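Local coordinates for protein glycerophosphoryl diester phosphodiesterase (Parabacteroides distasonis, PDB 3MZ2) that probably hydrolyses glycerophosphodiesters to an alcohol and glycerol phosphate, as a TIM-barrel member of the glycerophosphodiester phosphodiesterase family, at residues T52-L57 with I126-G131; Q149-M154 with P158-T163. All blocks are in the same frame, centred on the assembly; numbering follows the deposited sequence.

Contact 1: T52-L57 with I126-G131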
ATOM      1  N   THR A  52       7.462 -22.934  -6.908  1.00 15.44           N
ATOM      2  CA  THR A  52       8.462 -22.030  -7.449  0.50 14.92           C
ATOM      3  C   THR A  52       9.614 -21.770  -6.493  1.00 13.90           C
ATOM      4  O   THR A  52      10.769 -21.697  -6.923  1.00 14.55           O
ATOM      5  CB  THR A  52       7.825 -20.742  -7.861  0.50 14.76           C
ATOM      6  OG1 THR A  52       6.681 -21.077  -8.647  0.50 17.63           O
ATOM      7  CG2 THR A  52       8.787 -19.907  -8.682  0.50 14.08           C
ATOM      8  N   PHE A  53       9.313 -21.673  -5.203  1.00 13.64           N
ATOM      9  CA  PHE A  53      10.371 -21.524  -4.216  1.00 13.84           C
ATOM     10  C   PHE A  53      11.323 -22.713  -4.299  1.00 14.31           C
ATOM     11  O   PHE A  53      12.558 -22.549  -4.319  1.00 14.31           O
ATOM     12  CB  PHE A  53       9.851 -21.423  -2.760  1.00 13.74           C
ATOM     13  CG  PHE A  53       8.732 -20.436  -2.524  1.00 13.78           C
ATOM     14  CD1 PHE A  53       8.605 -19.270  -3.262  1.00 15.58           C
ATOM     15  CD2 PHE A  53       7.847 -20.660  -1.454  1.00 13.48           C
ATOM     16  CE1 PHE A  53       7.608 -18.377  -2.968  1.00 14.34           C
ATOM     17  CE2 PHE A  53       6.800 -19.795  -1.206  1.00 14.49           C
ATOM     18  CZ  PHE A  53       6.667 -18.655  -1.950  1.00 13.65           C
ATOM     19  N   GLU A  54      10.745 -23.917  -4.285  1.00 15.11           N
ATOM     20  CA  GLU A  54      11.535 -25.159  -4.323  1.00 17.25           C
ATOM     21  C   GLU A  54      12.390 -25.275  -5.602  1.00 18.42           C
ATOM     22  O   GLU A  54      13.593 -25.650  -5.554  1.00 18.06           O
ATOM     23  CB  GLU A  54      10.587 -26.362  -4.209  1.00 18.93           C
ATOM     24  CG  GLU A  54       9.848 -26.426  -2.897  1.00 24.39           C
ATOM     25  CD  GLU A  54       8.571 -27.287  -2.909  1.00 31.96           C
ATOM     26  OE1 GLU A  54       8.342 -28.053  -3.889  1.00 37.15           O
ATOM     27  OE2 GLU A  54       7.797 -27.175  -1.915  1.00 37.51           O
ATOM     28  N   ASN A  55      11.769 -24.970  -6.730  1.00 18.61           N
ATOM     29  CA  ASN A  55      12.465 -24.934  -8.018  1.00 18.92           C
ATOM     30  C   ASN A  55      13.636 -23.963  -7.989  1.00 18.90           C
ATOM     31  O   ASN A  55      14.758 -24.318  -8.372  1.00 20.27           O
ATOM     32  CB  ASN A  55      11.504 -24.533  -9.142  1.00 19.26           C
ATOM     33  CG  ASN A  55      12.151 -24.629 -10.527  1.00 19.82           C
ATOM     34  OD1 ASN A  55      12.610 -25.705 -10.917  1.00 25.18           O
ATOM     35  ND2 ASN A  55      12.149 -23.533 -11.280  1.00 21.11           N
ATOM     36  N   THR A  56      13.424 -22.758  -7.503  1.00 17.36           N
ATOM     37  CA  THR A  56      14.524 -21.810  -7.440  1.00 16.54           C
ATOM     38  C   THR A  56      15.694 -22.351  -6.607  1.00 15.71           C
ATOM     39  O   THR A  56      16.819 -22.258  -7.035  1.00 16.61           O
ATOM     40  CB  THR A  56      14.079 -20.442  -6.887  1.00 15.83           C
ATOM     41  OG1 THR A  56      13.085 -19.881  -7.749  1.00 18.45           O
ATOM     42  CG2 THR A  56      15.236 -19.428  -6.773  1.00 17.35           C
ATOM     43  N   LEU A  57      15.441 -22.891  -5.418  1.00 15.30           N
ATOM     44  CA  LEU A  57      16.520 -23.462  -4.612  1.00 15.53           C
ATOM     45  C   LEU A  57      17.297 -24.615  -5.254  1.00 16.42           C
ATOM     46  O   LEU A  57      18.461 -24.850  -4.905  1.00 15.68           O
ATOM     47  CB  LEU A  57      16.008 -23.901  -3.261  1.00 15.07           C
ATOM     48  CG  LEU A  57      15.491 -22.784  -2.362  1.00 15.14           C
ATOM     49  CD1 LEU A  57      15.222 -23.374  -0.992  1.00 14.96           C
ATOM     50  CD2 LEU A  57      16.420 -21.578  -2.267  1.00 16.83           C
ATOM     51  N   ILE A 126       6.129 -20.545   5.842  1.00 13.75           N
ATOM     52  CA  ILE A 126       6.994 -20.348   6.995  1.00 13.94           C
ATOM     53  C   ILE A 126       7.508 -21.711   7.493  1.00 14.45           C
ATOM     54  O   ILE A 126       8.708 -21.871   7.741  1.00 15.99           O
ATOM     55  CB  ILE A 126       6.249 -19.578   8.129  1.00 13.95           C
ATOM     56  CG1 ILE A 126       6.029 -18.116   7.763  1.00 14.43           C
ATOM     57  CG2 ILE A 126       7.005 -19.612   9.495  1.00 13.87           C
ATOM     58  CD1 ILE A 126       5.129 -17.435   8.731  1.00 12.48           C
ATOM     59  N   ARG A 127       6.611 -22.686   7.642  1.00 14.65           N
ATOM     60  CA  ARG A 127       6.991 -24.028   8.104  0.50 15.78           C
ATOM     61  C   ARG A 127       8.027 -24.672   7.184  1.00 15.29           C
ATOM     62  O   ARG A 127       8.998 -25.284   7.636  1.00 15.03           O
ATOM     63  CB  ARG A 127       5.761 -24.936   8.206  0.50 16.60           C
ATOM     64  CG  ARG A 127       4.805 -24.566   9.346  0.50 19.68           C
ATOM     65  CD  ARG A 127       3.887 -25.755   9.727  0.50 24.20           C
ATOM     66  NE  ARG A 127       4.668 -26.957   9.975  0.50 27.65           N
ATOM     67  CZ  ARG A 127       4.222 -28.191   9.778  0.50 30.49           C
ATOM     68  NH1 ARG A 127       2.979 -28.381   9.356  0.50 31.32           N
ATOM     69  NH2 ARG A 127       5.016 -29.231  10.020  0.50 30.96           N
ATOM     70  N   TRP A 128       7.840 -24.494   5.888  1.00 13.53           N
ATOM     71  CA  TRP A 128       8.780 -24.992   4.879  1.00 14.17           C
ATOM     72  C   TRP A 128      10.108 -24.259   4.867  1.00 14.00           C
ATOM     73  O   TRP A 128      11.151 -24.844   4.679  1.00 13.45           O
ATOM     74  CB  TRP A 128       8.133 -24.859   3.507  1.00 14.76           C
ATOM     75  CG  TRP A 128       9.072 -25.198   2.381  1.00 17.56           C
ATOM     76  CD1 TRP A 128       9.379 -26.460   1.913  1.00 19.63           C
ATOM     77  CD2 TRP A 128       9.864 -24.290   1.633  1.00 16.50           C
ATOM     78  NE1 TRP A 128      10.306 -26.370   0.897  1.00 20.55           N
ATOM     79  CE2 TRP A 128      10.628 -25.049   0.718  1.00 17.58           C
ATOM     80  CE3 TRP A 128      10.012 -22.893   1.635  1.00 19.90           C
ATOM     81  CZ2 TRP A 128      11.509 -24.441  -0.217  1.00 19.43           C
ATOM     82  CZ3 TRP A 128      10.920 -22.301   0.730  1.00 17.53           C
ATOM     83  CH2 TRP A 128      11.652 -23.084  -0.164  1.00 17.97           C
ATOM     84  N   ALA A 129      10.072 -22.964   5.100  1.00 12.30           N
ATOM     85  CA  ALA A 129      11.277 -22.151   4.968  1.00 13.54           C
ATOM     86  C   ALA A 129      12.306 -22.435   6.076  1.00 13.87           C
ATOM     87  O   ALA A 129      13.502 -22.234   5.869  1.00 14.23           O
ATOM     88  CB  ALA A 129      10.907 -20.670   4.937  1.00 11.26           C
ATOM     89  N   ARG A 130      11.842 -22.836   7.259  1.00 13.95           N
ATOM     90  CA  ARG A 130      12.722 -23.006   8.415  0.50 14.88           C
ATOM     91  C   ARG A 130      13.850 -23.984   8.073  1.00 14.96           C
ATOM     92  O   ARG A 130      13.572 -25.149   7.751  1.00 14.97           O
ATOM     93  CB  ARG A 130      11.924 -23.535   9.605  0.50 15.42           C
ATOM     94  CG  ARG A 130      12.655 -23.508  10.956  0.50 16.89           C
ATOM     95  CD  ARG A 130      11.763 -24.133  12.036  0.50 21.17           C
ATOM     96  NE  ARG A 130      12.425 -24.446  13.300  0.50 24.20           N
ATOM     97  CZ  ARG A 130      11.833 -25.124  14.284  0.50 26.85           C
ATOM     98  NH1 ARG A 130      10.580 -25.547  14.134  0.50 27.24           N
ATOM     99  NH2 ARG A 130      12.486 -25.370  15.414  0.50 28.36           N
ATOM    100  N   GLY A 131      15.103 -23.522   8.141  1.00 15.37           N
ATOM    101  CA  GLY A 131      16.259 -24.378   7.826  1.00 15.83           C
ATOM    102  C   GLY A 131      16.637 -24.462   6.361  1.00 16.31           C
ATOM    103  O   GLY A 131      17.596 -25.181   6.003  1.00 17.93           O
TER
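W128 reaches from helix 122-129 to helix 50-59 and meets F53, E54 and L57. Its indole is the only part of 126-131 that touches the other segment. The nearest CA atoms, those of F53 and A129, are still 9.2 Å apart, so the large side chain spans the space between the helices. CG of W128 lies anti to the backbone N (chi1 174°), and this sends the ring across.

The tight part is at the far rim of the six-membered ring. CH2 of W128 lies 3.6 Å from CB of F53 and 3.7 Å from CD1 of L57. The F53 ring turns away toward the barrel, where it meets F64 and I66. It is left oblique to the six-membered ring of W128, with planes at 34° and centroids 5.9 Å apart. L57 also packs on F64.

The E54 side is looser, with E54 and W128 both partly exposed to solvent. E54 crosses the indole obliquely where the two rings join, its CG 3.7 Å from CZ2 of W128 and close to NE1. Its carboxylate stays loose, OE2 standing 3.9 Å from NE1 of W128. K132 adds a cation-pi contact, and its NZ hydrogen-bonds to the backbone O of W128.

The pattern is side-chain packing between neighbouring outer helices of a TIM barrel, helix 50-59 resting on strand 63-70 and helix 122-129 on strand 135-137.

Contact 2: Q149-M154 with P158-T163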
ATOM      1  N   GLN A 149       2.771 -10.238  15.553  1.00 14.02           N
ATOM      2  CA  GLN A 149       2.428 -11.311  16.490  1.00 14.58           C
ATOM      3  C   GLN A 149       2.663 -12.698  15.884  1.00 14.72           C
ATOM      4  O   GLN A 149       3.111 -13.623  16.591  1.00 14.83           O
ATOM      5  CB  GLN A 149       0.983 -11.164  16.935  1.00 15.29           C
ATOM      6  CG  GLN A 149       0.795  -9.950  17.854  1.00 16.41           C
ATOM      7  CD  GLN A 149      -0.656  -9.499  17.983  1.00 23.01           C
ATOM      8  OE1 GLN A 149      -1.524  -9.889  17.196  1.00 22.34           O
ATOM      9  NE2 GLN A 149      -0.913  -8.648  18.987  1.00 27.34           N
ATOM     10  N   LEU A 150       2.355 -12.883  14.608  1.00 14.38           N
ATOM     11  CA  LEU A 150       2.549 -14.195  13.977  0.50 14.09           C
ATOM     12  C   LEU A 150       4.018 -14.594  14.025  1.00 13.26           C
ATOM     13  O   LEU A 150       4.346 -15.699  14.392  1.00 13.77           O
ATOM     14  CB  LEU A 150       2.093 -14.195  12.518  0.50 14.52           C
ATOM     15  CG  LEU A 150       2.177 -15.559  11.802  0.50 14.29           C
ATOM     16  CD1 LEU A 150       1.347 -16.623  12.494  0.50 14.12           C
ATOM     17  CD2 LEU A 150       1.720 -15.391  10.343  0.50 16.22           C
ATOM     18  N   ILE A 151       4.909 -13.679  13.625  1.00 13.45           N
ATOM     19  CA  ILE A 151       6.353 -14.006  13.607  1.00 12.69           C
ATOM     20  C   ILE A 151       6.876 -14.276  15.049  1.00 13.41           C
ATOM     21  O   ILE A 151       7.612 -15.253  15.305  1.00 13.61           O
ATOM     22  CB  ILE A 151       7.179 -12.892  12.958  1.00 13.98           C
ATOM     23  CG1 ILE A 151       6.770 -12.763  11.492  1.00 13.55           C
ATOM     24  CG2 ILE A 151       8.674 -13.193  13.036  1.00 12.94           C
ATOM     25  CD1 ILE A 151       7.347 -11.471  10.780  1.00 15.41           C
ATOM     26  N   THR A 152       6.458 -13.433  16.005  1.00 12.15           N
ATOM     27  CA  THR A 152       6.870 -13.556  17.373  1.00 12.63           C
ATOM     28  C   THR A 152       6.356 -14.846  17.990  1.00 12.94           C
ATOM     29  O   THR A 152       7.109 -15.593  18.628  1.00 14.20           O
ATOM     30  CB  THR A 152       6.464 -12.359  18.227  1.00 13.60           C
ATOM     31  OG1 THR A 152       6.998 -11.183  17.618  1.00 11.91           O
ATOM     32  CG2 THR A 152       7.023 -12.468  19.690  1.00 14.27           C
ATOM     33  N   ASP A 153       5.060 -15.110  17.805  1.00 12.31           N
ATOM     34  CA  ASP A 153       4.422 -16.302  18.422  1.00 13.69           C
ATOM     35  C   ASP A 153       5.054 -17.602  17.897  1.00 14.18           C
ATOM     36  O   ASP A 153       5.150 -18.593  18.619  1.00 14.07           O
ATOM     37  CB  ASP A 153       2.926 -16.377  18.102  1.00 13.85           C
ATOM     38  CG  ASP A 153       2.066 -15.281  18.810  1.00 17.91           C
ATOM     39  OD1 ASP A 153       2.556 -14.474  19.632  1.00 15.91           O
ATOM     40  OD2 ASP A 153       0.860 -15.253  18.498  1.00 17.60           O
HETATM   41  N   MSE A 154       5.506 -17.577  16.647  1.00 15.22           N
HETATM   42  CA  MSE A 154       6.060 -18.741  15.936  0.50 15.76           C
HETATM   43  C   MSE A 154       7.568 -18.869  16.156  1.00 16.09           C
HETATM   44  O   MSE A 154       8.185 -19.844  15.681  1.00 15.86           O
HETATM   45  CB  MSE A 154       5.818 -18.632  14.416  0.50 16.10           C
HETATM   46  CG  MSE A 154       4.358 -18.699  14.005  0.50 17.46           C
HETATM   47 SE   MSE A 154       4.115 -18.832  12.096  0.38 23.70          SE
HETATM   48  CE  MSE A 154       4.838 -20.636  11.820  0.50 20.44           C
ATOM     49  N   PRO A 158      14.326 -15.678  13.080  1.00 12.24           N
ATOM     50  CA  PRO A 158      15.532 -15.961  12.279  1.00 12.41           C
ATOM     51  C   PRO A 158      15.323 -16.241  10.797  1.00 12.87           C
ATOM     52  O   PRO A 158      16.306 -16.402  10.058  1.00 13.64           O
ATOM     53  CB  PRO A 158      16.102 -17.230  12.951  1.00 13.04           C
ATOM     54  CG  PRO A 158      15.538 -17.208  14.350  1.00 13.94           C
ATOM     55  CD  PRO A 158      14.181 -16.602  14.224  1.00 12.44           C
ATOM     56  N   TYR A 159      14.076 -16.371  10.347  1.00 12.91           N
ATOM     57  CA  TYR A 159      13.814 -16.752   8.967  1.00 13.65           C
ATOM     58  C   TYR A 159      12.625 -16.048   8.318  1.00 13.57           C
ATOM     59  O   TYR A 159      12.254 -16.392   7.198  1.00 13.64           O
ATOM     60  CB  TYR A 159      13.712 -18.277   8.769  1.00 15.81           C
ATOM     61  CG  TYR A 159      12.709 -18.987   9.633  1.00 13.30           C
ATOM     62  CD1 TYR A 159      13.018 -19.342  10.964  1.00 14.34           C
ATOM     63  CD2 TYR A 159      11.493 -19.473   9.091  1.00 14.89           C
ATOM     64  CE1 TYR A 159      12.095 -20.002  11.751  1.00 15.54           C
ATOM     65  CE2 TYR A 159      10.592 -20.156   9.873  1.00 14.57           C
ATOM     66  CZ  TYR A 159      10.869 -20.397  11.196  1.00 15.50           C
ATOM     67  OH  TYR A 159       9.961 -21.091  11.953  1.00 18.68           O
ATOM     68  N   VAL A 160      12.026 -15.089   8.998  1.00 13.12           N
ATOM     69  CA  VAL A 160      10.923 -14.308   8.396  1.00 12.52           C
ATOM     70  C   VAL A 160      11.210 -12.839   8.684  1.00 12.15           C
ATOM     71  O   VAL A 160      11.132 -12.400   9.839  1.00 13.01           O
ATOM     72  CB  VAL A 160       9.549 -14.732   8.947  1.00 12.34           C
ATOM     73  CG1 VAL A 160       8.389 -13.956   8.217  1.00 12.57           C
ATOM     74  CG2 VAL A 160       9.333 -16.242   8.878  1.00 13.95           C
HETATM   75  N   MSE A 161      11.585 -12.091   7.647  1.00 11.16           N
HETATM   76  CA  MSE A 161      11.934 -10.666   7.749  1.00 11.59           C
HETATM   77  C   MSE A 161      10.734  -9.832   7.354  1.00 11.58           C
HETATM   78  O   MSE A 161       9.834 -10.338   6.652  1.00 13.25           O
HETATM   79  CB  MSE A 161      13.109 -10.294   6.823  1.00 12.10           C
HETATM   80  CG  MSE A 161      14.377 -10.934   7.253  1.00 13.59           C
HETATM   81 SE   MSE A 161      15.762 -10.885   5.875  0.75 13.88          SE
HETATM   82  CE  MSE A 161      15.972  -8.950   5.619  1.00 11.57           C
ATOM     83  N   ILE A 162      10.755  -8.567   7.741  1.00 11.41           N
ATOM     84  CA  ILE A 162       9.621  -7.652   7.466  1.00 11.75           C
ATOM     85  C   ILE A 162      10.103  -6.501   6.588  1.00 12.25           C
ATOM     86  O   ILE A 162      11.091  -5.873   6.898  1.00 10.96           O
ATOM     87  CB  ILE A 162       9.042  -7.092   8.780  1.00 11.65           C
ATOM     88  CG1 ILE A 162       8.627  -8.247   9.713  1.00 14.45           C
ATOM     89  CG2 ILE A 162       7.822  -6.162   8.485  1.00 13.56           C
ATOM     90  CD1 ILE A 162       8.466  -7.827  11.212  1.00 14.78           C
ATOM     91  N   THR A 163       9.389  -6.240   5.494  1.00 11.42           N
ATOM     92  CA  THR A 163       9.688  -5.110   4.636  1.00 12.33           C
ATOM     93  C   THR A 163       9.055  -3.889   5.260  1.00 12.77           C
ATOM     94  O   THR A 163       7.874  -3.908   5.611  1.00 11.65           O
ATOM     95  CB  THR A 163       9.135  -5.296   3.207  1.00 13.17           C
ATOM     96  OG1 THR A 163       9.713  -6.463   2.647  1.00 14.32           O
ATOM     97  CG2 THR A 163       9.532  -4.056   2.333  1.00 14.51           C
TER
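The backbones of helix 144-153 and strand 160-164 come closest at I151 and V160, whose CA atoms are 6.9 Å apart. Both residues point their side chains into the gap. I151 does most of the touching. Its CG1 is anti to its own carbonyl carbon (chi1 -64°), and the extended chain carries CD1 down to the strand. There CD1 sits between two residues of the same strand face. It is 3.7 Å from CG1 of V160 and 3.6 Å from CG1 of I162. CD1 of I162 is also near, 3.8 Å from CD1 of I151. The strand alternates, so M161 between them points away from the helix, and its side chain touches Y24 and I134.

This is the second half of a beta-alpha-beta unit, strand 135-137, helix 144-153, strand 160-164, of the TIM barrel. The helix covers the outer face of the parallel strands, and I151 and V160 both also touch L137 of the first strand. With an alanine at I151, V160 and I162 would probably face a gap, and the hold of the helix on the sheet would weaken.

Toward the C-terminal end of the helix the contact thins out. The hydroxyl of Y159 comes no nearer than 4.3 Å, from OH to the backbone O of M154, which is a selenomethionine.

How the contacts relate
Both segments of contact 1 precede those of contact 2 in the chain, and the contact centres are about 16 Å apart. Contact 1 lies between outer helices of the TIM barrel, 50-59 and 122-129. Contact 2 lies between an outer helix, 144-153, and strand 160-164 of the barrel wall. Helix 122-129 links them: while W128 faces helix 50-59, I126 packs against M154, Y159 and V160. R130, just past the helix, also touches Y159. Strand 135-137 lies between strands 63-70 and 160-164 in the sheet and contacts both I126 and I151. Helices 50-59, 122-129 and 144-153 thus follow one another round this part of the barrel, the contacts tying the first two together and the third to its strand.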